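Local coordinates for type IV pilus assembly protein PilF (Thermus thermophilus HB8, PDB 5OIU) that powers type IV pilus assembly, acting as a hexameric AAA+ motor that binds and probably hydrolyses ATP, at residues Y142-I147 / A267-V272; T175-V180 / I187-V192; A203-L208 / A229-L234. All coordinates share one frame; numbering follows the deposited sequence.

Contact 1 of 3, residues Y142-I147 / A267-V272; sequences YGIFLI and AALIGV
Ile270 carries CG1 between its backbone N and carbonyl carbon (chi1 49°), which lays that atom 3.3 Å from Ile144 O and against Phe145 CB, while its CG2 branch reaches back to Gly143 CA. Phe145 turns its CG opposite its own N (chi1 177°) and presents a ring edge to Gly271, with CD1 3.2 Å from Gly271 O. Beside Ile270 CG2 a side chain at Gly143 would clash, and the backbone angles there would also press it on Tyr142 O. The strands run parallel. Ile144 bonds both ways, its N to Ala268 O and its O to Ile270 N, each at 3.0 Å. The next bond, Leu146 N to Gly271 O, is 3.1 Å and nearly straight (173°). Between the Ile144-Leu269 and Leu146-Val272 pairs the second strand holds one residue more than the first, a beta bulge at Ile270 and Gly271. On the face with Ile144 and Val272, Leu146 CG meets Leu269 CD1 at 4.0 Å, the side chains crossing at about a right angle. Cut back to an alanine, Ile270 would probably leave Phe145 CB and Gly143 CA without this apolar neighbour and open a gap beside the bulge. Strand 143-148, which leads into the P-loop, is bonded on its other edge to strand 238-243; helix 155-166 packs on Phe145, and helices 223-235 and 248-257 lie against the Ile144 and Leu146 face.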
ATOM      1  N   TYR C 142     -11.614  29.384  -9.403  1.00 38.70           N
ATOM      2  CA  TYR C 142     -10.902  28.290 -10.046  1.00 40.60           C
ATOM      3  C   TYR C 142     -10.861  27.112  -9.090  1.00 37.20           C
ATOM      4  O   TYR C 142     -11.251  27.221  -7.923  1.00 38.79           O
ATOM      5  CB  TYR C 142      -9.492  28.712 -10.463  1.00 43.16           C
ATOM      6  CG  TYR C 142      -8.852  29.645  -9.485  1.00 41.26           C
ATOM      7  CD1 TYR C 142      -8.370  29.171  -8.282  1.00 42.48           C
ATOM      8  CD2 TYR C 142      -8.727  31.002  -9.765  1.00 46.44           C
ATOM      9  CE1 TYR C 142      -7.777  30.012  -7.371  1.00 55.50           C
ATOM     10  CE2 TYR C 142      -8.132  31.864  -8.860  1.00 52.80           C
ATOM     11  CZ  TYR C 142      -7.659  31.361  -7.656  1.00 57.66           C
ATOM     12  OH  TYR C 142      -7.069  32.200  -6.729  1.00 62.99           O
ATOM     13  N   GLY C 143     -10.347  25.998  -9.595  1.00 35.24           N
ATOM     14  CA  GLY C 143     -10.469  24.703  -8.959  1.00 38.84           C
ATOM     15  C   GLY C 143     -11.283  23.740  -9.812  1.00 40.80           C
ATOM     16  O   GLY C 143     -11.936  24.111 -10.794  1.00 35.76           O
ATOM     17  N   ILE C 144     -11.209  22.468  -9.432  1.00 36.94           N
ATOM     18  CA  ILE C 144     -11.966  21.411 -10.093  1.00 36.32           C
ATOM     19  C   ILE C 144     -13.090  20.982  -9.166  1.00 35.00           C
ATOM     20  O   ILE C 144     -12.861  20.673  -7.990  1.00 39.31           O
ATOM     21  CB  ILE C 144     -11.076  20.224 -10.503  1.00 36.51           C
ATOM     22  CG1 ILE C 144     -11.899  19.135 -11.176  1.00 31.23           C
ATOM     23  CG2 ILE C 144     -10.246  19.690  -9.331  1.00 34.89           C
ATOM     24  CD1 ILE C 144     -11.108  18.398 -12.244  1.00 28.29           C
ATOM     25  N   PHE C 145     -14.310  21.030  -9.679  1.00 33.08           N
ATOM     26  CA  PHE C 145     -15.505  20.615  -8.960  1.00 35.53           C
ATOM     27  C   PHE C 145     -16.018  19.359  -9.646  1.00 34.04           C
ATOM     28  O   PHE C 145     -16.256  19.371 -10.857  1.00 32.20           O
ATOM     29  CB  PHE C 145     -16.540  21.736  -8.969  1.00 32.67           C
ATOM     30  CG  PHE C 145     -17.814  21.376  -8.333  1.00 34.48           C
ATOM     31  CD1 PHE C 145     -17.828  20.609  -7.189  1.00 37.05           C
ATOM     32  CD2 PHE C 145     -19.014  21.802  -8.878  1.00 35.23           C
ATOM     33  CE1 PHE C 145     -19.011  20.252  -6.597  1.00 35.88           C
ATOM     34  CE2 PHE C 145     -20.208  21.454  -8.286  1.00 34.39           C
ATOM     35  CZ  PHE C 145     -20.208  20.687  -7.141  1.00 34.94           C
ATOM     36  N   LEU C 146     -16.109  18.263  -8.897  1.00 38.17           N
ATOM     37  CA  LEU C 146     -16.429  16.956  -9.467  1.00 38.49           C
ATOM     38  C   LEU C 146     -17.886  16.627  -9.214  1.00 33.46           C
ATOM     39  O   LEU C 146     -18.352  16.714  -8.072  1.00 36.52           O
ATOM     40  CB  LEU C 146     -15.550  15.855  -8.876  1.00 37.39           C
ATOM     41  CG  LEU C 146     -14.064  15.888  -9.195  1.00 37.65           C
ATOM     42  CD1 LEU C 146     -13.369  14.681  -8.561  1.00 31.93           C
ATOM     43  CD2 LEU C 146     -13.856  15.937 -10.707  1.00 34.28           C
ATOM     44  N   ILE C 147     -18.604  16.279 -10.279  1.00 36.79           N
ATOM     45  CA  ILE C 147     -19.977  15.787 -10.184  1.00 39.75           C
ATOM     46  C   ILE C 147     -19.939  14.283 -10.368  1.00 36.91           C
ATOM     47  O   ILE C 147     -19.408  13.782 -11.365  1.00 37.50           O
ATOM     48  CB  ILE C 147     -20.906  16.419 -11.236  1.00 39.15           C
ATOM     49  CG1 ILE C 147     -20.722  17.941 -11.337  1.00 33.15           C
ATOM     50  CG2 ILE C 147     -22.358  15.987 -10.965  1.00 32.70           C
ATOM     51  CD1 ILE C 147     -21.018  18.684 -10.085  1.00 35.93           C
ATOM     52  N   ALA C 267      -4.505  20.555  -3.738  1.00 36.02           N
ATOM     53  CA  ALA C 267      -4.408  21.952  -4.126  1.00 41.30           C
ATOM     54  C   ALA C 267      -5.542  22.421  -5.040  1.00 39.79           C
ATOM     55  O   ALA C 267      -5.797  23.625  -5.107  1.00 36.04           O
ATOM     56  CB  ALA C 267      -3.057  22.197  -4.807  1.00 38.38           C
ATOM     57  N   ALA C 268      -6.225  21.513  -5.741  1.00 42.07           N
ATOM     58  CA  ALA C 268      -7.110  21.872  -6.852  1.00 38.26           C
ATOM     59  C   ALA C 268      -8.576  21.564  -6.600  1.00 43.05           C
ATOM     60  O   ALA C 268      -9.451  22.316  -7.054  1.00 38.73           O
ATOM     61  CB  ALA C 268      -6.673  21.150  -8.135  1.00 30.72           C
ATOM     62  N   LEU C 269      -8.859  20.464  -5.902  1.00 41.89           N
ATOM     63  CA  LEU C 269     -10.230  20.031  -5.704  1.00 35.86           C
ATOM     64  C   LEU C 269     -10.947  21.007  -4.793  1.00 40.78           C
ATOM     65  O   LEU C 269     -10.494  21.262  -3.678  1.00 41.69           O
ATOM     66  CB  LEU C 269     -10.252  18.629  -5.116  1.00 40.03           C
ATOM     67  CG  LEU C 269     -11.650  18.054  -4.909  1.00 42.48           C
ATOM     68  CD1 LEU C 269     -12.280  17.804  -6.236  1.00 39.88           C
ATOM     69  CD2 LEU C 269     -11.570  16.767  -4.118  1.00 39.17           C
ATOM     70  N   ILE C 270     -12.059  21.570  -5.262  1.00 41.29           N
ATOM     71  CA  ILE C 270     -12.818  22.470  -4.411  1.00 35.04           C
ATOM     72  C   ILE C 270     -14.035  21.788  -3.820  1.00 36.83           C
ATOM     73  O   ILE C 270     -14.536  22.243  -2.782  1.00 38.95           O
ATOM     74  CB  ILE C 270     -13.229  23.756  -5.154  1.00 34.22           C
ATOM     75  CG1 ILE C 270     -13.845  23.426  -6.498  1.00 38.75           C
ATOM     76  CG2 ILE C 270     -12.030  24.635  -5.391  1.00 36.50           C
ATOM     77  CD1 ILE C 270     -14.192  24.658  -7.284  1.00 36.32           C
ATOM     78  N   GLY C 271     -14.516  20.715  -4.430  1.00 40.26           N
ATOM     79  CA  GLY C 271     -15.653  20.004  -3.880  1.00 37.60           C
ATOM     80  C   GLY C 271     -16.038  18.833  -4.756  1.00 38.82           C
ATOM     81  O   GLY C 271     -15.625  18.735  -5.922  1.00 38.13           O
ATOM     82  N   VAL C 272     -16.833  17.936  -4.163  1.00 37.85           N
ATOM     83  CA  VAL C 272     -17.377  16.777  -4.861  1.00 39.08           C
ATOM     84  C   VAL C 272     -18.869  16.709  -4.589  1.00 40.24           C
ATOM     85  O   VAL C 272     -19.298  16.756  -3.431  1.00 40.93           O
ATOM     86  CB  VAL C 272     -16.698  15.461  -4.437  1.00 39.01           C
ATOM     87  CG1 VAL C 272     -17.196  14.314  -5.297  1.00 31.12           C
ATOM     88  CG2 VAL C 272     -15.195  15.582  -4.570  1.00 42.63           C
TER

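Contact 2 of 3, residues T175-V180 / I187-V192; sequences TIEDPV and INQTQV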
ATOM      1  N   THR C 175     -16.293  23.199 -23.331  1.00 31.45           N
ATOM      2  CA  THR C 175     -16.590  21.836 -22.911  1.00 30.26           C
ATOM      3  C   THR C 175     -15.914  20.829 -23.841  1.00 35.13           C
ATOM      4  O   THR C 175     -15.587  21.130 -24.988  1.00 34.14           O
ATOM      5  CB  THR C 175     -18.103  21.559 -22.901  1.00 33.70           C
ATOM      6  OG1 THR C 175     -18.566  21.388 -24.244  1.00 35.11           O
ATOM      7  CG2 THR C 175     -18.881  22.698 -22.304  1.00 33.74           C
ATOM      8  N   ILE C 176     -15.701  19.620 -23.328  1.00 34.78           N
ATOM      9  CA  ILE C 176     -15.396  18.449 -24.141  1.00 34.95           C
ATOM     10  C   ILE C 176     -16.321  17.323 -23.681  1.00 35.16           C
ATOM     11  O   ILE C 176     -16.419  17.032 -22.481  1.00 36.32           O
ATOM     12  CB  ILE C 176     -13.906  18.046 -24.055  1.00 37.81           C
ATOM     13  CG1 ILE C 176     -13.611  16.859 -24.976  1.00 35.88           C
ATOM     14  CG2 ILE C 176     -13.471  17.789 -22.622  1.00 31.69           C
ATOM     15  CD1 ILE C 176     -13.873  17.151 -26.418  1.00 30.52           C
ATOM     16  N   GLU C 177     -17.032  16.717 -24.626  1.00 36.87           N
ATOM     17  CA  GLU C 177     -18.199  15.905 -24.295  1.00 37.59           C
ATOM     18  C   GLU C 177     -18.257  14.670 -25.179  1.00 35.77           C
ATOM     19  O   GLU C 177     -17.833  14.692 -26.337  1.00 42.11           O
ATOM     20  CB  GLU C 177     -19.502  16.713 -24.433  1.00 34.33           C
ATOM     21  CG  GLU C 177     -19.519  18.007 -23.639  1.00 34.62           C
ATOM     22  CD  GLU C 177     -20.869  18.684 -23.652  1.00 43.79           C
ATOM     23  OE1 GLU C 177     -21.890  17.981 -23.455  1.00 48.72           O
ATOM     24  OE2 GLU C 177     -20.913  19.916 -23.879  1.00 37.46           O
ATOM     25  N   ASP C 178     -18.766  13.580 -24.611  1.00 35.66           N
ATOM     26  CA  ASP C 178     -18.952  12.336 -25.355  1.00 45.23           C
ATOM     27  C   ASP C 178     -20.306  11.741 -25.025  1.00 46.04           C
ATOM     28  O   ASP C 178     -20.433  10.934 -24.096  1.00 50.99           O
ATOM     29  CB  ASP C 178     -17.856  11.320 -25.049  1.00 47.09           C
ATOM     30  CG  ASP C 178     -18.054  10.016 -25.800  1.00 47.38           C
ATOM     31  OD1 ASP C 178     -18.800  10.010 -26.804  1.00 55.47           O
ATOM     32  OD2 ASP C 178     -17.469   8.995 -25.388  1.00 52.59           O
ATOM     33  N   PRO C 179     -21.347  12.095 -25.787  1.00 42.13           N
ATOM     34  CA  PRO C 179     -21.267  13.065 -26.875  1.00 43.69           C
ATOM     35  C   PRO C 179     -21.678  14.447 -26.371  1.00 41.45           C
ATOM     36  O   PRO C 179     -21.923  14.600 -25.180  1.00 44.99           O
ATOM     37  CB  PRO C 179     -22.278  12.515 -27.881  1.00 42.78           C
ATOM     38  CG  PRO C 179     -23.381  11.943 -26.985  1.00 41.03           C
ATOM     39  CD  PRO C 179     -22.710  11.540 -25.663  1.00 44.23           C
ATOM     40  N   VAL C 180     -21.760  15.440 -27.249  1.00 42.62           N
ATOM     41  CA  VAL C 180     -22.450  16.674 -26.887  1.00 44.26           C
ATOM     42  C   VAL C 180     -23.951  16.405 -26.905  1.00 50.66           C
ATOM     43  O   VAL C 180     -24.506  16.000 -27.935  1.00 47.37           O
ATOM     44  CB  VAL C 180     -22.083  17.814 -27.845  1.00 41.60           C
ATOM     45  CG1 VAL C 180     -23.050  18.960 -27.685  1.00 41.47           C
ATOM     46  CG2 VAL C 180     -20.677  18.295 -27.576  1.00 44.67           C
ATOM     47  N   ILE C 187     -21.829  29.002 -24.900  1.00 42.71           N
ATOM     48  CA  ILE C 187     -20.670  28.217 -24.499  1.00 44.01           C
ATOM     49  C   ILE C 187     -20.149  27.528 -25.759  1.00 42.54           C
ATOM     50  O   ILE C 187     -20.898  27.303 -26.716  1.00 42.23           O
ATOM     51  CB  ILE C 187     -20.966  27.180 -23.385  1.00 42.96           C
ATOM     52  CG1 ILE C 187     -21.873  26.072 -23.913  1.00 48.79           C
ATOM     53  CG2 ILE C 187     -21.575  27.830 -22.165  1.00 42.06           C
ATOM     54  CD1 ILE C 187     -22.071  24.953 -22.933  1.00 50.89           C
ATOM     55  N   ASN C 188     -18.856  27.220 -25.769  1.00 35.76           N
ATOM     56  CA  ASN C 188     -18.227  26.529 -26.886  1.00 33.86           C
ATOM     57  C   ASN C 188     -18.153  25.046 -26.569  1.00 34.81           C
ATOM     58  O   ASN C 188     -17.613  24.654 -25.528  1.00 35.70           O
ATOM     59  CB  ASN C 188     -16.824  27.076 -27.161  1.00 33.58           C
ATOM     60  CG  ASN C 188     -16.796  28.576 -27.265  1.00 36.33           C
ATOM     61  OD1 ASN C 188     -16.212  29.269 -26.417  1.00 40.52           O
ATOM     62  ND2 ASN C 188     -17.434  29.096 -28.298  1.00 27.27           N
ATOM     63  N   GLN C 189     -18.673  24.221 -27.463  1.00 31.64           N
ATOM     64  CA  GLN C 189     -18.725  22.797 -27.194  1.00 32.81           C
ATOM     65  C   GLN C 189     -17.987  22.016 -28.268  1.00 34.32           C
ATOM     66  O   GLN C 189     -18.060  22.339 -29.462  1.00 35.86           O
ATOM     67  CB  GLN C 189     -20.169  22.325 -27.072  1.00 31.35           C
ATOM     68  CG  GLN C 189     -20.926  23.021 -25.961  1.00 35.13           C
ATOM     69  CD  GLN C 189     -22.381  22.587 -25.890  1.00 37.64           C
ATOM     70  OE1 GLN C 189     -23.249  23.211 -26.496  1.00 36.80           O
ATOM     71  NE2 GLN C 189     -22.651  21.522 -25.139  1.00 38.08           N
ATOM     72  N   THR C 190     -17.282  20.984 -27.816  1.00 31.92           N
ATOM     73  CA  THR C 190     -16.415  20.147 -28.634  1.00 34.15           C
ATOM     74  C   THR C 190     -16.711  18.695 -28.291  1.00 38.70           C
ATOM     75  O   THR C 190     -16.754  18.333 -27.108  1.00 35.88           O
ATOM     76  CB  THR C 190     -14.940  20.480 -28.364  1.00 33.78           C
ATOM     77  OG1 THR C 190     -14.663  21.799 -28.847  1.00 34.00           O
ATOM     78  CG2 THR C 190     -13.993  19.479 -29.037  1.00 35.19           C
ATOM     79  N   GLN C 191     -16.936  17.874 -29.314  1.00 37.48           N
ATOM     80  CA  GLN C 191     -17.301  16.475 -29.135  1.00 39.78           C
ATOM     81  C   GLN C 191     -16.118  15.576 -29.447  1.00 44.76           C
ATOM     82  O   GLN C 191     -15.388  15.817 -30.419  1.00 45.21           O
ATOM     83  CB  GLN C 191     -18.455  16.089 -30.044  1.00 37.61           C
ATOM     84  CG  GLN C 191     -18.989  14.742 -29.746  1.00 37.77           C
ATOM     85  CD  GLN C 191     -20.312  14.504 -30.431  1.00 42.49           C
ATOM     86  OE1 GLN C 191     -21.379  14.901 -29.931  1.00 39.76           O
ATOM     87  NE2 GLN C 191     -20.253  13.867 -31.598  1.00 32.48           N
ATOM     88  N   VAL C 192     -15.923  14.532 -28.629  1.00 38.06           N
ATOM     89  CA  VAL C 192     -14.811  13.629 -28.898  1.00 43.94           C
ATOM     90  C   VAL C 192     -15.092  12.882 -30.192  1.00 43.04           C
ATOM     91  O   VAL C 192     -16.245  12.584 -30.523  1.00 46.35           O
ATOM     92  CB  VAL C 192     -14.551  12.672 -27.719  1.00 42.92           C
ATOM     93  CG1 VAL C 192     -14.393  13.459 -26.409  1.00 40.26           C
ATOM     94  CG2 VAL C 192     -15.640  11.661 -27.607  1.00 44.94           C
TER
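Glu177 and Gln189 extend over the same face of two parallel strands and meet through carboxylate and amide planes turned 29° apart. Gln189 NE2 donates to Glu177 OE2 at 2.7 Å, on the syn side but 23° out of the carboxylate plane. Thr175 OG1 donates to that oxygen's anti lone pair at 2.8 Å, and the two donors gripping OE2 should limit the carboxylate's rotation; NE2 is also bonded to Tyr182 O. Gln191, its chain extended, reaches the loop that follows the cis Asp178-Pro179 peptide, where its OE1 accepts Val180 N at 2.8 Å. On the opposite face Ile176 CD1 lies 3.5 Å from Thr190 CG2, and the Ile176 side chain crosses Val192 at about a right angle. Val192 CG2 presses on Asp178 CB at 3.4 Å, while the Asp178 carboxylate pairs with Arg221. Backbone bonds include Glu177 N to Thr190 O. The Thr-Ile-Glu-Asp-Pro-Val run of 175-180 is consistent with the Asp box of secretion ATPases, near the nucleotide. Strand 188-191 forms the sheet edge within this chain, and Thr190 OG1 bonds Pro100 O of the second subunit. Strand 214-217 lies beyond 173-177; helix 200-206 covers Ile176, and Phe160 of helix 155-166 packs on Glu177 and Gln189.

Contact 3 of 3, residues A203-L208 / A229-L234; sequences ALRAFL and ATEAAL
Leu204 and Leu208 meet Ala229 and Ala232 in a small apolar contact between two neighbouring helical segments on one face of the central sheet. The two segments bury 204 Å² between them, and the nearest CA pairs, Leu204 with Ala229 and Leu208 with Ala232, stand 7.5 and 7.6 Å apart. Leucines four residues apart project from the same side of the first segment, and each places one methyl against an alanine of helix 223-235. Leu204 swings CG opposite its backbone N (chi1 -165°), which carries CD2 across to Ala229 CB at 4.0 Å and close to the Ala229 amide. Leu208 takes a different course, with CG opposite the carbonyl carbon (chi1 -66°), and its CD2 rests 4.1 Å from Ala232 CB. The alanines offer just a methyl each, and at Ala229 the small side chain lets Leu204 CD2 come near the helix backbone. Helix 223-235 is the connection in a beta-alpha-beta crossover of the P-loop NTPase sheet, joining the adjacent parallel strands 214-217 and 238-243; helix 200-206 connects strands 188-191 and 214-217, which have 173-177 between them in the sheet. Towards the sheet, Ala203 and Phe207 pack on Ile176 of strand 173-177. One face of the Phe207 ring lies over the backbone of Ala203 and Leu204, offset toward the rim. At the outer margin charge takes over: Arg205 NH1 comes within 4.5 Å of Glu231 OE1, too far for a salt bridge, though the opposite charges may attract weakly. The Arg205 guanidinium also makes a long, weak ion pair with Glu224. Glu231 sends its OE2 past the end of Leu208, 4.3 Å from CD1.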
ATOM      1  N   ALA C 203      -8.063  16.852 -26.888  1.00 42.53           N
ATOM      2  CA  ALA C 203      -8.849  18.085 -26.859  1.00 41.86           C
ATOM      3  C   ALA C 203      -8.506  18.938 -25.640  1.00 40.72           C
ATOM      4  O   ALA C 203      -8.308  20.152 -25.755  1.00 39.96           O
ATOM      5  CB  ALA C 203     -10.341  17.757 -26.876  1.00 38.74           C
ATOM      6  N   LEU C 204      -8.430  18.319 -24.460  1.00 35.88           N
ATOM      7  CA  LEU C 204      -8.244  19.088 -23.233  1.00 35.38           C
ATOM      8  C   LEU C 204      -6.905  19.826 -23.245  1.00 44.89           C
ATOM      9  O   LEU C 204      -6.803  20.969 -22.771  1.00 41.52           O
ATOM     10  CB  LEU C 204      -8.354  18.155 -22.026  1.00 39.61           C
ATOM     11  CG  LEU C 204      -8.544  18.714 -20.612  1.00 41.12           C
ATOM     12  CD1 LEU C 204      -9.566  19.824 -20.635  1.00 39.00           C
ATOM     13  CD2 LEU C 204      -8.938  17.616 -19.614  1.00 28.95           C
ATOM     14  N   ARG C 205      -5.868  19.198 -23.803  1.00 40.88           N
ATOM     15  CA  ARG C 205      -4.571  19.854 -23.920  1.00 42.68           C
ATOM     16  C   ARG C 205      -4.633  21.046 -24.876  1.00 39.34           C
ATOM     17  O   ARG C 205      -4.018  22.089 -24.626  1.00 41.28           O
ATOM     18  CB  ARG C 205      -3.520  18.845 -24.381  1.00 41.74           C
ATOM     19  CG  ARG C 205      -2.123  19.189 -23.936  1.00 48.24           C
ATOM     20  CD  ARG C 205      -1.156  18.009 -24.185  1.00 65.37           C
ATOM     21  NE  ARG C 205      -1.070  16.993 -23.120  1.00 58.86           N
ATOM     22  CZ  ARG C 205      -0.706  17.227 -21.853  1.00 64.73           C
ATOM     23  NH1 ARG C 205      -0.417  18.472 -21.445  1.00 53.20           N
ATOM     24  NH2 ARG C 205      -0.645  16.209 -20.980  1.00 62.44           N
ATOM     25  N   ALA C 206      -5.370  20.915 -25.974  1.00 36.14           N
ATOM     26  CA  ALA C 206      -5.546  22.056 -26.860  1.00 38.14           C
ATOM     27  C   ALA C 206      -6.227  23.216 -26.134  1.00 41.23           C
ATOM     28  O   ALA C 206      -5.885  24.385 -26.357  1.00 38.01           O
ATOM     29  CB  ALA C 206      -6.340  21.633 -28.087  1.00 34.86           C
ATOM     30  N   PHE C 207      -7.153  22.904 -25.218  1.00 41.80           N
ATOM     31  CA  PHE C 207      -7.876  23.925 -24.466  1.00 35.23           C
ATOM     32  C   PHE C 207      -6.956  24.893 -23.745  1.00 40.06           C
ATOM     33  O   PHE C 207      -7.376  26.016 -23.446  1.00 39.05           O
ATOM     34  CB  PHE C 207      -8.784  23.287 -23.426  1.00 33.25           C
ATOM     35  CG  PHE C 207      -9.979  22.618 -23.999  1.00 34.16           C
ATOM     36  CD1 PHE C 207     -10.112  22.449 -25.366  1.00 27.98           C
ATOM     37  CD2 PHE C 207     -10.971  22.140 -23.159  1.00 36.76           C
ATOM     38  CE1 PHE C 207     -11.196  21.828 -25.891  1.00 28.56           C
ATOM     39  CE2 PHE C 207     -12.086  21.506 -23.690  1.00 36.62           C
ATOM     40  CZ  PHE C 207     -12.194  21.363 -25.061  1.00 32.12           C
ATOM     41  N   LEU C 208      -5.719  24.489 -23.448  1.00 38.40           N
ATOM     42  CA  LEU C 208      -4.827  25.372 -22.703  1.00 45.76           C
ATOM     43  C   LEU C 208      -4.343  26.557 -23.540  1.00 46.07           C
ATOM     44  O   LEU C 208      -3.921  27.571 -22.971  1.00 47.78           O
ATOM     45  CB  LEU C 208      -3.658  24.560 -22.141  1.00 40.10           C
ATOM     46  CG  LEU C 208      -4.213  23.581 -21.093  1.00 42.86           C
ATOM     47  CD1 LEU C 208      -3.105  22.880 -20.330  1.00 34.56           C
ATOM     48  CD2 LEU C 208      -5.181  24.314 -20.141  1.00 39.94           C
ATOM     49  N   ALA C 229      -6.836  17.718 -16.384  1.00 43.65           N
ATOM     50  CA  ALA C 229      -7.920  18.452 -15.742  1.00 35.74           C
ATOM     51  C   ALA C 229      -7.481  19.009 -14.393  1.00 37.62           C
ATOM     52  O   ALA C 229      -7.811  20.151 -14.060  1.00 38.39           O
ATOM     53  CB  ALA C 229      -9.152  17.559 -15.596  1.00 35.47           C
ATOM     54  N   THR C 230      -6.721  18.232 -13.608  1.00 39.28           N
ATOM     55  CA  THR C 230      -6.224  18.756 -12.337  1.00 43.38           C
ATOM     56  C   THR C 230      -5.229  19.887 -12.566  1.00 41.77           C
ATOM     57  O   THR C 230      -5.246  20.891 -11.849  1.00 42.10           O
ATOM     58  CB  THR C 230      -5.573  17.647 -11.505  1.00 44.94           C
ATOM     59  OG1 THR C 230      -6.470  16.546 -11.377  1.00 40.32           O
ATOM     60  CG2 THR C 230      -5.234  18.151 -10.112  1.00 43.18           C
ATOM     61  N   GLU C 231      -4.361  19.736 -13.567  1.00 43.29           N
ATOM     62  CA  GLU C 231      -3.376  20.769 -13.871  1.00 45.24           C
ATOM     63  C   GLU C 231      -4.058  22.075 -14.262  1.00 44.62           C
ATOM     64  O   GLU C 231      -3.661  23.152 -13.799  1.00 41.75           O
ATOM     65  CB  GLU C 231      -2.444  20.274 -14.988  1.00 50.18           C
ATOM     66  CG  GLU C 231      -1.635  21.345 -15.731  1.00 56.11           C
ATOM     67  CD  GLU C 231      -0.814  20.764 -16.896  1.00 62.44           C
ATOM     68  OE1 GLU C 231      -0.890  19.534 -17.126  1.00 65.88           O
ATOM     69  OE2 GLU C 231      -0.090  21.538 -17.576  1.00 67.07           O
ATOM     70  N   ALA C 232      -5.107  21.996 -15.089  1.00 39.84           N
ATOM     71  CA  ALA C 232      -5.795  23.215 -15.505  1.00 40.77           C
ATOM     72  C   ALA C 232      -6.504  23.883 -14.332  1.00 40.06           C
ATOM     73  O   ALA C 232      -6.584  25.112 -14.282  1.00 40.59           O
ATOM     74  CB  ALA C 232      -6.783  22.913 -16.630  1.00 33.93           C
ATOM     75  N   ALA C 233      -7.006  23.110 -13.369  1.00 34.65           N
ATOM     76  CA  ALA C 233      -7.493  23.742 -12.151  1.00 38.35           C
ATOM     77  C   ALA C 233      -6.357  24.410 -11.376  1.00 43.01           C
ATOM     78  O   ALA C 233      -6.539  25.497 -10.818  1.00 40.08           O
ATOM     79  CB  ALA C 233      -8.214  22.728 -11.278  1.00 33.73           C
ATOM     80  N   LEU C 234      -5.173  23.782 -11.350  1.00 43.00           N
ATOM     81  CA  LEU C 234      -4.048  24.321 -10.585  1.00 42.16           C
ATOM     82  C   LEU C 234      -3.580  25.665 -11.133  1.00 42.45           C
ATOM     83  O   LEU C 234      -3.359  26.615 -10.374  1.00 42.28           O
ATOM     84  CB  LEU C 234      -2.892  23.329 -10.587  1.00 42.36           C
ATOM     85  CG  LEU C 234      -3.109  22.182  -9.611  1.00 47.10           C
ATOM     86  CD1 LEU C 234      -1.992  21.166  -9.725  1.00 46.22           C
ATOM     87  CD2 LEU C 234      -3.222  22.738  -8.206  1.00 43.54           C
TER

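How the contacts relate
Contact 3 touches both of the others, while contacts 1 and 2 do not meet: their nearest atoms are about 11 Å apart and their centres 20 Å, though both lie in the same sheet. Ala233 CB sits 3.5 Å from Ile144 N, and Leu234 CD2 lies 3.4 Å from Ala267 CB, tying contact 3 to contact 1. On the 203-208 side of contact 3, Ala203 CB is 3.6 Å from Ile176 CD1 of contact 2. Along the chain, contacts 2 and 3 both fall within the loop closed by contact 1. Contact 2 is nearer the nucleotide, the Pro179 side chain about 7 Å from ATP and magnesium, against about 13 Å for that of Leu146. All three touch the second subunit.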